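Adenosine kinase (Sinorhizobium meliloti, PDB 3UBO) probably catalyses transfer of phosphate from ATP to adenosine, as a member of the pfkB family of sugar and nucleoside kinases. Local coordinates at residues D146-V149 with A150-K153. Numbering follows the deposited sequence.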
# COMPACT_ATOMS: atom_id res chain seq x y z
N ASP A 146 13.23 -26.65 12.69
CA ASP A 146 13.75 -27.17 13.94
C ASP A 146 15.07 -26.47 14.35
O ASP A 146 15.26 -25.95 15.50
CB ASP A 146 13.99 -28.67 13.63
CG ASP A 146 14.02 -29.50 14.88
OD1 ASP A 146 14.33 -28.86 15.92
OD2 ASP A 146 13.73 -30.73 14.84
N ASP A 147 15.96 -26.51 13.36
CA ASP A 147 17.29 -25.94 13.41
C ASP A 147 17.12 -24.48 13.73
O ASP A 147 17.74 -23.93 14.68
CB ASP A 147 18.05 -26.17 12.07
CG ASP A 147 17.21 -25.83 10.83
OD1 ASP A 147 16.03 -26.22 10.80
OD2 ASP A 147 17.71 -25.18 9.87
N VAL A 148 16.23 -23.84 12.96
CA VAL A 148 15.89 -22.43 13.14
C VAL A 148 15.41 -22.06 14.56
O VAL A 148 16.00 -21.17 15.13
CB VAL A 148 15.00 -21.94 11.95
CG1 VAL A 148 14.68 -20.42 11.99
CG2 VAL A 148 15.71 -22.33 10.59
N VAL A 149 14.44 -22.72 15.19
CA VAL A 149 14.15 -22.38 16.59
C VAL A 149 15.39 -22.41 17.48
O VAL A 149 15.59 -21.48 18.28
CB VAL A 149 13.08 -23.27 17.20
CG1 VAL A 149 12.58 -22.77 18.59
CG2 VAL A 149 11.98 -23.44 16.18
N ALA A 150 16.22 -23.44 17.34
CA ALA A 150 17.45 -23.61 18.14
C ALA A 150 18.50 -22.49 17.96
O ALA A 150 19.19 -22.07 18.91
CB ALA A 150 18.06 -25.01 17.86
N GLN A 151 18.63 -22.00 16.74
CA GLN A 151 19.59 -20.95 16.41
C GLN A 151 19.15 -19.49 16.74
O GLN A 151 19.87 -18.48 16.41
CB GLN A 151 19.91 -21.04 14.93
CG GLN A 151 20.23 -22.46 14.48
CD GLN A 151 20.37 -22.56 12.97
OE1 GLN A 151 19.37 -22.41 12.22
NE2 GLN A 151 21.62 -22.79 12.50
N SER A 152 18.02 -19.38 17.44
CA SER A 152 17.38 -18.08 17.61
C SER A 152 17.26 -17.74 19.07
O SER A 152 16.68 -18.51 19.87
CB SER A 152 16.02 -18.03 16.89
OG SER A 152 16.22 -18.04 15.49
N LYS A 153 17.78 -16.54 19.40
CA LYS A 153 17.94 -16.12 20.79
C LYS A 153 16.59 -16.05 21.49
O LYS A 153 16.34 -16.73 22.49
CB LYS A 153 18.74 -14.80 20.92
CG LYS A 153 20.19 -14.79 20.32
CD LYS A 153 21.00 -13.58 20.89
CE LYS A 153 22.12 -13.12 19.99
NZ LYS A 153 23.00 -12.10 20.71
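The flat amide of Gln151 has Asp147 lying off one of its faces, while CG2 of Val148 reaches its oxygen end, 4.0 Å from OE1. The carboxylate of Asp147 and this amide are turned 39° from each other, and OD2 of Asp147 stands 4.0 Å from OE1 of Gln151, a loose approach. This is the C-terminal turn of helix 146-150, where the chain passes into strand 152-158 of the central parallel sheet in the ribokinase-like fold of the pfkB family. With chi1 at -48°, CG of Gln151 lies opposite its own carbonyl carbon, and the extended chain folds back along the helix until CD is 3.4 Å from the Asp147 carbonyl O. Asp147 O also accepts a hydrogen bond from Gln151 N, 3.0 Å away. Cut back to an alanine here, the side chain of Gln151 would probably no longer cover the Asp147 oxygen and would leave a gap beside Val148 CG2. One residue back, Ala150 N donates to Asp146 O at 3.3 Å. On the buried side Val148 packs on Tyr6 and Phe80, and Val149 on Ala174 and Ile177 of helix 168-179. The helix then runs out: the last link is a weak bond from Ser152 N to Val149 O, 3.3 Å long and bent to 148° at the hydrogen.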